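Local coordinates for protein dioxygenase (Pseudomonas brassicacearum, PDB 5V2D) that probably cleaves the central alpha,beta double bond of lignostilbenes with molecular oxygen, using an iron centre held by four histidines, at residues 371-376 and 493-498; 211-216 and 230-235; 37-42 and 99-104; 299-304 and 324-329. All blocks are in the same frame, centred on the assembly; numbering follows the deposited sequence.

Interaction 1 (371-376 and 493-498); sequences CEFPRC and SLHGCW. With FE (Fe (III) ion), chain E.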
# COMPACT_ATOMS: atom_id res chain seq x y z
N CYS A 371 -5.69 -9.17 -10.29
CA CYS A 371 -4.59 -9.24 -9.38
C CYS A 371 -4.35 -7.86 -8.69
O CYS A 371 -4.87 -6.86 -9.11
CB CYS A 371 -3.35 -9.68 -10.16
SG CYS A 371 -2.93 -8.63 -11.56
N GLU A 372 -3.54 -7.88 -7.65
CA GLU A 372 -3.18 -6.65 -6.90
C GLU A 372 -1.96 -6.95 -6.03
O GLU A 372 -1.35 -8.05 -6.14
CB GLU A 372 -4.36 -6.07 -6.12
CG GLU A 372 -4.86 -4.71 -6.72
CD GLU A 372 -3.82 -3.53 -6.58
OE1 GLU A 372 -3.91 -2.48 -7.31
OE2 GLU A 372 -2.91 -3.65 -5.70
N PHE A 373 -1.56 -5.95 -5.24
CA PHE A 373 -0.36 -6.02 -4.49
C PHE A 373 0.86 -6.48 -5.28
O PHE A 373 1.61 -7.38 -4.82
CB PHE A 373 -0.55 -6.83 -3.18
CG PHE A 373 -1.40 -6.11 -2.13
CD1 PHE A 373 -0.91 -5.02 -1.46
CD2 PHE A 373 -2.67 -6.55 -1.87
CE1 PHE A 373 -1.63 -4.39 -0.48
CE2 PHE A 373 -3.41 -5.96 -0.84
CZ PHE A 373 -2.89 -4.86 -0.14
N PRO A 374 1.16 -5.85 -6.38
CA PRO A 374 2.30 -6.20 -7.21
C PRO A 374 3.62 -5.89 -6.59
O PRO A 374 3.76 -4.96 -5.82
CB PRO A 374 2.13 -5.29 -8.46
CG PRO A 374 1.40 -4.09 -7.91
CD PRO A 374 0.45 -4.65 -6.91
N ARG A 375 4.63 -6.67 -6.92
CA ARG A 375 6.00 -6.38 -6.44
C ARG A 375 6.96 -6.73 -7.55
O ARG A 375 6.92 -7.89 -8.06
CB ARG A 375 6.30 -7.36 -5.29
CG ARG A 375 7.71 -7.44 -4.77
CD ARG A 375 8.09 -6.10 -4.11
NE ARG A 375 7.32 -5.99 -2.87
CZ ARG A 375 7.40 -4.93 -2.06
NH1 ARG A 375 8.20 -3.95 -2.39
NH2 ARG A 375 6.68 -4.82 -0.99
N CYS A 376 7.82 -5.82 -7.94
CA CYS A 376 8.91 -6.19 -8.84
C CYS A 376 10.20 -6.32 -8.02
O CYS A 376 10.25 -5.92 -6.86
CB CYS A 376 9.10 -5.17 -9.95
SG CYS A 376 9.64 -3.61 -9.41
N SER A 493 -2.77 -6.45 6.51
CA SER A 493 -1.86 -5.36 6.45
C SER A 493 -2.04 -4.58 5.16
O SER A 493 -2.81 -4.96 4.22
CB SER A 493 -0.40 -5.81 6.58
OG SER A 493 -0.23 -6.68 7.74
N LEU A 494 -1.30 -3.51 5.07
CA LEU A 494 -1.10 -2.83 3.84
C LEU A 494 0.33 -3.11 3.35
O LEU A 494 0.68 -4.30 3.17
CB LEU A 494 -1.50 -1.37 3.97
CG LEU A 494 -3.00 -1.10 4.02
CD1 LEU A 494 -3.30 0.40 4.37
CD2 LEU A 494 -3.73 -1.53 2.77
N HIS A 495 1.15 -2.12 3.11
CA HIS A 495 2.40 -2.35 2.39
C HIS A 495 3.61 -2.64 3.24
O HIS A 495 3.62 -2.29 4.41
CB HIS A 495 2.70 -1.15 1.47
CG HIS A 495 1.61 -0.92 0.50
ND1 HIS A 495 1.40 -1.78 -0.58
CD2 HIS A 495 0.68 0.08 0.41
CE1 HIS A 495 0.38 -1.30 -1.30
NE2 HIS A 495 -0.07 -0.18 -0.72
N GLY A 496 4.57 -3.34 2.65
CA GLY A 496 5.80 -3.68 3.37
C GLY A 496 7.02 -3.50 2.52
O GLY A 496 6.94 -3.08 1.32
N CYS A 497 8.18 -3.82 3.09
CA CYS A 497 9.44 -3.65 2.31
C CYS A 497 10.47 -4.56 2.91
O CYS A 497 10.37 -5.02 4.07
CB CYS A 497 9.95 -2.23 2.37
SG CYS A 497 10.45 -1.70 4.04
N TRP A 498 11.47 -4.89 2.08
CA TRP A 498 12.63 -5.64 2.53
C TRP A 498 13.82 -4.70 2.72
O TRP A 498 14.16 -3.98 1.78
CB TRP A 498 12.98 -6.69 1.42
CG TRP A 498 14.29 -7.44 1.78
CD1 TRP A 498 15.44 -7.45 1.06
CD2 TRP A 498 14.48 -8.31 2.88
NE1 TRP A 498 16.33 -8.24 1.64
CE2 TRP A 498 15.78 -8.80 2.77
CE3 TRP A 498 13.67 -8.72 3.93
CZ2 TRP A 498 16.33 -9.72 3.67
CZ3 TRP A 498 14.21 -9.63 4.84
CH2 TRP A 498 15.53 -10.14 4.69
FE FE E . -1.11 1.38 -1.69
O HOH W 1 7.46 -1.33 -0.94
O HOH W 2 -2.74 0.82 -0.56
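F373 sets CD1 and CE1 of its ring against the imidazole of the iron ligand H495, and here the contact is most closely packed: CE1 of F373 lies 3.8 Å from CE1 of H495. The two ring planes are 63° apart and meet obliquely. CG of F373 stands anti to the carbonyl carbon (chi1 -71°), which carries the ring from the corner in strand 371-375 across to H495 and the carbonyl oxygens of L494 and S493. The backbone N of F373 donates to OE2 of E372 at 2.7 Å, the oxygen that also bonds to the iron ligand H304. NE2 of H495 binds the iron at 2.1 Å. The site lies on the axis of a seven-bladed beta-propeller, the fold of the carotenoid cleavage oxygenases, where H188, H239 and H304 complete the set of four histidines. The other half of the contact is looser and watered. R375, bent at chi2 and chi3, sends NH2 to G496 O at 2.9 Å; the oxygen lies in the guanidinium plane, but the donor sits well above the carbonyl plane. Water 1 spans the same gap, accepting from R375 NH1 and donating to G496 O. R375 NH2 also forms a salt bridge with E437, whose other oxygen bonds to H495 ND1. A leucine here would probably leave G496 O without its arginine donor and E437 without its counter-charge.

Interaction 2 (211-216 and 230-235); sequences PDLVYF and FQAPYA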
# COMPACT_ATOMS: atom_id res chain seq x y z
N PRO A 211 -5.56 21.47 -5.89
CA PRO A 211 -5.12 20.77 -7.06
C PRO A 211 -3.59 20.66 -7.21
O PRO A 211 -3.13 20.12 -8.23
CB PRO A 211 -5.65 21.65 -8.22
CG PRO A 211 -5.58 23.04 -7.65
CD PRO A 211 -5.95 22.89 -6.20
N ASP A 212 -2.83 21.15 -6.23
CA ASP A 212 -1.40 21.16 -6.34
C ASP A 212 -0.82 19.73 -6.22
O ASP A 212 -1.25 18.94 -5.35
CB ASP A 212 -0.80 22.00 -5.24
CG ASP A 212 -1.33 23.45 -5.30
OD1 ASP A 212 -2.43 23.66 -4.74
OD2 ASP A 212 -0.73 24.30 -6.01
N LEU A 213 0.15 19.46 -7.09
CA LEU A 213 0.90 18.21 -7.15
C LEU A 213 2.35 18.56 -7.10
O LEU A 213 2.77 19.56 -7.68
CB LEU A 213 0.65 17.53 -8.48
CG LEU A 213 -0.79 17.10 -8.71
CD1 LEU A 213 -0.89 16.37 -10.04
CD2 LEU A 213 -1.25 16.13 -7.66
N VAL A 214 3.17 17.76 -6.43
CA VAL A 214 4.60 18.03 -6.38
C VAL A 214 5.37 16.74 -6.50
O VAL A 214 5.02 15.79 -5.76
CB VAL A 214 5.09 18.56 -5.00
CG1 VAL A 214 6.42 19.26 -5.10
CG2 VAL A 214 4.05 19.26 -4.24
N TYR A 215 6.42 16.72 -7.33
CA TYR A 215 7.42 15.63 -7.32
C TYR A 215 8.62 16.03 -6.45
O TYR A 215 9.04 17.19 -6.50
CB TYR A 215 7.90 15.33 -8.75
CG TYR A 215 9.01 14.34 -8.78
CD1 TYR A 215 8.81 13.07 -8.34
CD2 TYR A 215 10.28 14.69 -9.20
CE1 TYR A 215 9.82 12.15 -8.32
CE2 TYR A 215 11.29 13.78 -9.23
CZ TYR A 215 11.07 12.50 -8.78
OH TYR A 215 12.08 11.57 -8.72
N PHE A 216 9.13 15.12 -5.64
CA PHE A 216 10.31 15.28 -4.84
C PHE A 216 11.34 14.19 -5.10
O PHE A 216 10.98 13.01 -5.16
CB PHE A 216 10.00 15.13 -3.34
CG PHE A 216 9.05 16.10 -2.81
CD1 PHE A 216 7.79 15.69 -2.31
CD2 PHE A 216 9.41 17.43 -2.74
CE1 PHE A 216 6.93 16.62 -1.75
CE2 PHE A 216 8.51 18.39 -2.19
CZ PHE A 216 7.26 17.95 -1.71
N PHE A 230 3.34 21.68 -9.58
CA PHE A 230 2.46 22.04 -10.67
C PHE A 230 1.03 21.82 -10.23
O PHE A 230 0.81 21.55 -9.03
CB PHE A 230 2.82 21.24 -11.92
CG PHE A 230 2.69 19.72 -11.81
CD1 PHE A 230 1.64 19.06 -12.43
CD2 PHE A 230 3.68 18.97 -11.17
CE1 PHE A 230 1.54 17.66 -12.41
CE2 PHE A 230 3.56 17.58 -11.07
CZ PHE A 230 2.49 16.92 -11.72
N GLN A 231 0.06 21.97 -11.12
CA GLN A 231 -1.31 21.84 -10.74
C GLN A 231 -2.07 20.92 -11.66
O GLN A 231 -1.91 20.93 -12.89
CB GLN A 231 -1.98 23.20 -10.73
CG GLN A 231 -1.36 24.14 -9.71
CD GLN A 231 -2.35 25.10 -9.21
OE1 GLN A 231 -3.33 25.43 -9.90
NE2 GLN A 231 -2.14 25.57 -8.02
N ALA A 232 -2.92 20.11 -11.06
CA ALA A 232 -3.86 19.29 -11.80
C ALA A 232 -5.07 20.15 -12.13
O ALA A 232 -5.29 21.18 -11.48
CB ALA A 232 -4.30 18.13 -10.94
N PRO A 233 -5.91 19.68 -13.06
CA PRO A 233 -7.13 20.42 -13.40
C PRO A 233 -8.20 20.29 -12.33
O PRO A 233 -9.14 21.04 -12.36
CB PRO A 233 -7.56 19.82 -14.74
CG PRO A 233 -6.97 18.43 -14.74
CD PRO A 233 -5.65 18.58 -14.02
N TYR A 234 -8.05 19.39 -11.36
CA TYR A 234 -8.97 19.28 -10.25
C TYR A 234 -8.22 18.43 -9.19
O TYR A 234 -7.22 17.79 -9.51
CB TYR A 234 -10.27 18.60 -10.67
CG TYR A 234 -10.07 17.32 -11.49
CD1 TYR A 234 -10.15 17.35 -12.88
CD2 TYR A 234 -9.85 16.11 -10.89
CE1 TYR A 234 -9.95 16.21 -13.65
CE2 TYR A 234 -9.66 14.94 -11.66
CZ TYR A 234 -9.72 14.98 -13.04
OH TYR A 234 -9.53 13.82 -13.81
N ALA A 235 -8.69 18.45 -7.96
CA ALA A 235 -8.12 17.65 -6.87
C ALA A 235 -8.64 16.23 -6.94
O ALA A 235 -9.85 15.97 -6.83
CB ALA A 235 -8.42 18.25 -5.50
O HOH W 3 1.61 23.45 -7.17
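One face of the F230 ring is covered by L213, whose CB lies 3.9 Å from the ring centroid and 16° off the normal, a CH-pi contact displaced toward the rim. CD1 of L213 continues past CE1 of F230 at 3.6 Å and also touches CB of A232. F230 CG sits between its own backbone N and carbonyl carbon (chi1 62°), which folds the ring back over L213; the ring also meets F250 edge-to-face. An alanine at F230 would probably open a gap between L213 and F250 and strip the leucine of its aromatic cover. On the other face of the sheet, the side chains of D212 and Q231 run side by side in the same direction, with carboxylate and amide planes 82° apart. NE2 of Q231 donates to OD2 of D212 at 2.8 Å, approaching from above the carboxylate plane. Water 3 gives a second bond to OD2 of D212 and another to F230 O, tying the side chain to the backbone. D212 and Q231 are a non-hydrogen-bonded antiparallel pair; L213 and F230 are the hydrogen-bonded pair next to it, with L213 N to F230 O and F230 N to L213 O both 2.9 Å. Beyond the regular pairing, A232 N donates to P211 O at 2.8 Å. The contact closes the open end of the hairpin formed by strands 212-218 and 224-231, the last two of a four-stranded propeller blade. Strand 198-203 flanks 212-218, L213 touching its Y203, and F230 packs on A280 of strand 276-283 in the following blade.

Interaction 3 (37-42 and 99-104); sequences KPSRIE and LRRRYV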
# COMPACT_ATOMS: atom_id res chain seq x y z
N LYS A 37 -10.68 -8.69 12.25
CA LYS A 37 -10.86 -8.55 13.63
C LYS A 37 -9.66 -7.77 14.20
O LYS A 37 -8.52 -7.99 13.81
CB LYS A 37 -10.99 -9.90 14.29
CG LYS A 37 -11.24 -9.92 15.74
CD LYS A 37 -11.27 -11.41 16.26
CE LYS A 37 -12.32 -12.31 15.59
NZ LYS A 37 -12.02 -13.73 15.95
N PRO A 38 -9.92 -6.88 15.13
CA PRO A 38 -8.79 -6.08 15.71
C PRO A 38 -7.81 -6.98 16.42
O PRO A 38 -8.21 -8.02 16.94
CB PRO A 38 -9.52 -5.23 16.77
CG PRO A 38 -10.96 -5.08 16.17
CD PRO A 38 -11.22 -6.51 15.75
N SER A 39 -6.55 -6.62 16.39
CA SER A 39 -5.50 -7.39 17.13
C SER A 39 -5.00 -6.56 18.29
O SER A 39 -5.23 -6.88 19.44
CB SER A 39 -4.36 -7.75 16.18
OG SER A 39 -3.22 -8.16 16.85
N ARG A 40 -4.31 -5.48 17.96
CA ARG A 40 -3.83 -4.45 18.92
C ARG A 40 -2.70 -5.01 19.74
O ARG A 40 -2.36 -4.47 20.77
CB ARG A 40 -4.97 -3.93 19.77
CG ARG A 40 -6.21 -3.50 18.91
CD ARG A 40 -7.18 -2.75 19.85
NE ARG A 40 -7.90 -3.69 20.70
CZ ARG A 40 -8.79 -3.34 21.58
NH1 ARG A 40 -9.12 -2.02 21.80
NH2 ARG A 40 -9.41 -4.24 22.29
N ILE A 41 -2.04 -6.07 19.22
CA ILE A 41 -0.97 -6.67 20.00
C ILE A 41 0.36 -5.98 19.59
O ILE A 41 0.75 -6.04 18.48
CB ILE A 41 -0.87 -8.15 19.71
CG1 ILE A 41 -2.15 -8.92 20.17
CG2 ILE A 41 0.42 -8.76 20.27
CD1 ILE A 41 -2.15 -10.36 19.65
N GLU A 42 1.00 -5.35 20.54
CA GLU A 42 2.37 -4.90 20.46
C GLU A 42 3.19 -5.99 21.10
O GLU A 42 2.88 -6.41 22.19
CB GLU A 42 2.59 -3.56 21.17
CG GLU A 42 1.82 -2.43 20.51
CD GLU A 42 2.26 -1.06 21.08
OE1 GLU A 42 1.69 -0.63 22.13
OE2 GLU A 42 3.17 -0.43 20.48
N LEU A 99 10.52 -11.38 15.76
CA LEU A 99 9.44 -10.45 15.39
C LEU A 99 9.33 -9.39 16.48
O LEU A 99 9.39 -9.69 17.69
CB LEU A 99 8.14 -11.17 15.28
CG LEU A 99 6.87 -10.34 15.14
CD1 LEU A 99 6.82 -9.52 13.88
CD2 LEU A 99 5.72 -11.33 15.22
N ARG A 100 9.22 -8.16 16.01
CA ARG A 100 8.73 -7.05 16.83
C ARG A 100 7.60 -6.36 16.16
O ARG A 100 7.62 -6.21 14.97
CB ARG A 100 9.82 -6.03 16.91
CG ARG A 100 10.73 -6.25 17.97
CD ARG A 100 10.85 -4.75 18.51
NE ARG A 100 11.26 -4.66 19.91
CZ ARG A 100 12.47 -5.03 20.30
NH1 ARG A 100 13.40 -5.47 19.41
NH2 ARG A 100 12.75 -4.94 21.58
N ARG A 101 6.58 -5.97 16.95
CA ARG A 101 5.37 -5.37 16.40
C ARG A 101 5.03 -4.21 17.35
O ARG A 101 4.89 -4.47 18.56
CB ARG A 101 4.27 -6.36 16.31
CG ARG A 101 3.02 -5.86 15.60
CD ARG A 101 2.10 -7.04 15.24
NE ARG A 101 0.98 -6.64 14.39
CZ ARG A 101 -0.28 -6.47 14.71
NH1 ARG A 101 -0.69 -6.54 15.98
NH2 ARG A 101 -1.14 -6.16 13.73
N ARG A 102 4.93 -3.01 16.82
CA ARG A 102 4.70 -1.80 17.64
C ARG A 102 3.83 -0.79 16.87
O ARG A 102 3.97 -0.64 15.66
CB ARG A 102 6.02 -1.06 18.02
CG ARG A 102 7.06 -1.80 18.86
CD ARG A 102 6.55 -2.06 20.30
NE ARG A 102 7.44 -2.52 21.38
CZ ARG A 102 7.65 -3.78 21.79
NH1 ARG A 102 7.15 -4.82 21.16
NH2 ARG A 102 8.42 -4.01 22.85
N TYR A 103 3.04 -0.05 17.63
CA TYR A 103 2.27 1.05 17.09
C TYR A 103 3.17 2.19 16.78
O TYR A 103 4.13 2.48 17.53
CB TYR A 103 1.23 1.56 18.09
CG TYR A 103 -0.12 0.86 18.07
CD1 TYR A 103 -0.62 0.26 19.17
CD2 TYR A 103 -0.88 0.82 16.89
CE1 TYR A 103 -1.87 -0.33 19.15
CE2 TYR A 103 -2.14 0.26 16.89
CZ TYR A 103 -2.60 -0.36 18.04
OH TYR A 103 -3.83 -0.99 17.99
N VAL A 104 2.90 2.87 15.67
CA VAL A 104 3.47 4.21 15.45
C VAL A 104 2.83 5.16 16.49
O VAL A 104 1.62 5.30 16.55
CB VAL A 104 3.18 4.77 14.05
CG1 VAL A 104 3.98 6.01 13.80
CG2 VAL A 104 3.61 3.77 12.96
O HOH W 4 4.23 1.91 20.46
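R101 reaches across to the loop 37-42 with its chain extended from CG to NE, CG lying opposite the backbone N (chi1 -173°), and plants NH1 among backbone and hydroxyl acceptors. NH1 of R101 donates to I41 O at 2.9 Å and, weakly, to OG of S39 at 3.1 Å, while its NH2 forms a salt bridge with D68. E42 and Y103 cross at about a right angle, the carboxylate turned 58° from the ring plane and CD of E42 lying 3.7 Å from CD1 of Y103. The chain of E42, extended beyond CG, brings OE2 to the strand backbone, where it accepts from Y103 N at 2.9 Å, the donor standing above the carboxylate plane. Water 4 donates to both E42 OE2 and Y103 O, bridging carboxylate and carbonyl. R40 instead runs alongside Y103 in the same direction, its CG 3.6 Å from the phenol OH. The guanidinium and ring planes are 87° apart, and the two polar ends part company: Y103 OH bonds to D68 O, R40 NH1 to Q70 O. Near the middle, E42 CA approaches R101 O at 3.2 Å in a CA-H...O contact. Here the loop, running at a steep angle to strand 96-103, turns to join it: the next residue, A43, bonds to R101 through the backbone and begins edge strand 43-45. With Y103 N and water at OE2 and R113 in a salt bridge to OE1, the E42 carboxylate is gripped at both oxygens and is likely to stay ionised, while the salt bridge to D68 probably offsets the charge of buried R101.

Interaction 4 (299-304 and 324-329); sequences DGFQGH and GNIFYF. With FE (Fe (III) ion), chain E.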
# COMPACT_ATOMS: atom_id res chain seq x y z
N ASP A 299 -14.68 5.66 -15.94
CA ASP A 299 -15.23 4.61 -15.08
C ASP A 299 -14.28 3.41 -14.89
O ASP A 299 -14.69 2.24 -14.87
CB ASP A 299 -16.63 4.15 -15.56
CG ASP A 299 -17.47 3.59 -14.44
OD1 ASP A 299 -17.22 3.86 -13.21
OD2 ASP A 299 -18.38 2.83 -14.79
N GLY A 300 -13.01 3.75 -14.77
CA GLY A 300 -11.96 2.81 -14.50
C GLY A 300 -11.03 3.42 -13.46
O GLY A 300 -11.00 4.62 -13.31
N PHE A 301 -10.24 2.59 -12.80
CA PHE A 301 -9.28 3.14 -11.88
C PHE A 301 -7.95 2.38 -11.81
O PHE A 301 -7.81 1.14 -11.95
CB PHE A 301 -9.86 3.49 -10.51
CG PHE A 301 -9.80 2.37 -9.55
CD1 PHE A 301 -10.80 1.47 -9.47
CD2 PHE A 301 -8.63 2.21 -8.81
CE1 PHE A 301 -10.70 0.40 -8.58
CE2 PHE A 301 -8.48 1.16 -8.01
CZ PHE A 301 -9.52 0.23 -7.86
N GLN A 302 -6.96 3.22 -11.68
CA GLN A 302 -5.55 2.81 -11.74
C GLN A 302 -5.19 2.13 -10.41
O GLN A 302 -5.32 2.76 -9.33
CB GLN A 302 -4.68 4.03 -11.92
CG GLN A 302 -5.00 4.87 -13.17
CD GLN A 302 -5.90 6.07 -12.89
OE1 GLN A 302 -6.90 5.94 -12.19
NE2 GLN A 302 -5.56 7.21 -13.46
N GLY A 303 -4.73 0.90 -10.46
CA GLY A 303 -4.19 0.20 -9.24
C GLY A 303 -2.73 0.56 -8.96
O GLY A 303 -2.19 1.52 -9.51
N HIS A 304 -2.09 -0.25 -8.12
CA HIS A 304 -0.69 -0.04 -7.75
C HIS A 304 0.26 -0.29 -8.92
O HIS A 304 0.08 -1.20 -9.70
CB HIS A 304 -0.34 -1.01 -6.62
CG HIS A 304 -0.96 -0.61 -5.35
ND1 HIS A 304 -2.01 -1.29 -4.77
CD2 HIS A 304 -0.59 0.35 -4.48
CE1 HIS A 304 -2.32 -0.67 -3.64
NE2 HIS A 304 -1.48 0.32 -3.45
N GLY A 324 -14.30 -0.04 -12.68
CA GLY A 324 -15.37 0.63 -11.92
C GLY A 324 -14.91 0.92 -10.51
O GLY A 324 -13.77 0.60 -10.15
N ASN A 325 -15.79 1.52 -9.70
CA ASN A 325 -15.45 1.94 -8.36
C ASN A 325 -15.41 0.74 -7.39
O ASN A 325 -16.45 0.18 -7.05
CB ASN A 325 -16.44 2.96 -7.81
CG ASN A 325 -16.02 3.51 -6.49
OD1 ASN A 325 -14.85 3.42 -6.15
ND2 ASN A 325 -16.96 4.07 -5.72
N ILE A 326 -14.21 0.41 -6.92
CA ILE A 326 -14.04 -0.62 -5.86
C ILE A 326 -14.12 -0.05 -4.42
O ILE A 326 -14.14 -0.79 -3.45
CB ILE A 326 -12.69 -1.34 -6.07
CG1 ILE A 326 -12.73 -2.74 -5.43
CG2 ILE A 326 -11.54 -0.47 -5.57
CD1 ILE A 326 -11.68 -3.75 -5.98
N PHE A 327 -14.11 1.27 -4.31
CA PHE A 327 -14.13 1.97 -3.04
C PHE A 327 -15.56 2.27 -2.65
O PHE A 327 -16.08 3.35 -2.87
CB PHE A 327 -13.13 3.18 -3.06
CG PHE A 327 -11.61 2.75 -3.05
CD1 PHE A 327 -11.18 1.44 -2.63
CD2 PHE A 327 -10.63 3.62 -3.44
CE1 PHE A 327 -9.79 1.07 -2.59
CE2 PHE A 327 -9.26 3.26 -3.42
CZ PHE A 327 -8.83 2.00 -2.99
N TYR A 328 -16.19 1.27 -1.99
CA TYR A 328 -17.58 1.42 -1.51
C TYR A 328 -17.76 2.61 -0.56
O TYR A 328 -18.83 3.18 -0.54
CB TYR A 328 -18.15 0.07 -0.95
CG TYR A 328 -17.47 -0.36 0.34
CD1 TYR A 328 -16.36 -1.27 0.34
CD2 TYR A 328 -17.87 0.22 1.56
CE1 TYR A 328 -15.69 -1.59 1.53
CE2 TYR A 328 -17.22 -0.10 2.76
CZ TYR A 328 -16.13 -1.00 2.74
OH TYR A 328 -15.51 -1.24 3.99
N PHE A 329 -16.71 3.05 0.16
CA PHE A 329 -16.79 4.18 1.13
C PHE A 329 -16.58 5.52 0.50
O PHE A 329 -16.63 6.59 1.16
CB PHE A 329 -15.73 3.94 2.27
CG PHE A 329 -14.44 3.31 1.78
CD1 PHE A 329 -14.27 1.94 1.78
CD2 PHE A 329 -13.42 4.09 1.26
CE1 PHE A 329 -13.10 1.34 1.27
CE2 PHE A 329 -12.23 3.47 0.78
CZ PHE A 329 -12.07 2.13 0.77
FE FE E . -1.11 1.38 -1.69
O HOH W 5 -18.29 1.94 -11.16
O HOH W 2 -2.74 0.82 -0.56
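In a mostly buried packing contact, F301 at the beginning of strand 301-311 meets G324 and I326 in the loop that leaves strand 314-322. G324 O lies in the ring plane of F301, at its edge, 3.2 Å from CD1. CG of F301 stands between the backbone N and the carbonyl carbon (chi1 89°), which sets this edge of the ring against the G324 carbonyl. The ring of F327 stands farther off and oblique to it, centroids 5.8 Å apart and planes at 32°. The loop is shaped by an Asx turn, in which N325 OD1 accepts from F327 N at 2.9 Å. At the other end water 5 links the segments, donating to D299 OD1 at 3.0 Å and accepting from N325 N at 2.9 Å; D299 OD1 also bonds to W271 NE1. Past the contact, strand 301-311 continues to H304, whose NE2 binds the iron at 2.1 Å; F301 lies three residues before this metal ligand and does not touch the metal. The backbone of F301 pairs with T322 of strand 314-322, the neighbour of 301-311 in a propeller blade, while W271 of strand 269-271 packs on both F301 and N325.

Overall arrangement
From the N terminus, the four contacts follow one another along the chain without nesting or crossing. Interaction 3 closes a long excursion from the loop after helix 33-36 to strand 96-103; interaction 2 closes a short hairpin; interaction 4 closes the two-strand excursion between 304 and 324; interaction 1 spans 116 intervening residues and brings the C-terminal strand back. Interactions 3 and 1 reach the same sheet, whose strands 43-45 and 496-500 join the two ends of the chain in one blade. Interactions 1 and 4 meet at the iron, through H495, H304 and the probable hydrogen bond between H304 ND1 and E372 OE2. Interaction 2 touches none of the others; its centre is about 20 Å from that of interaction 4.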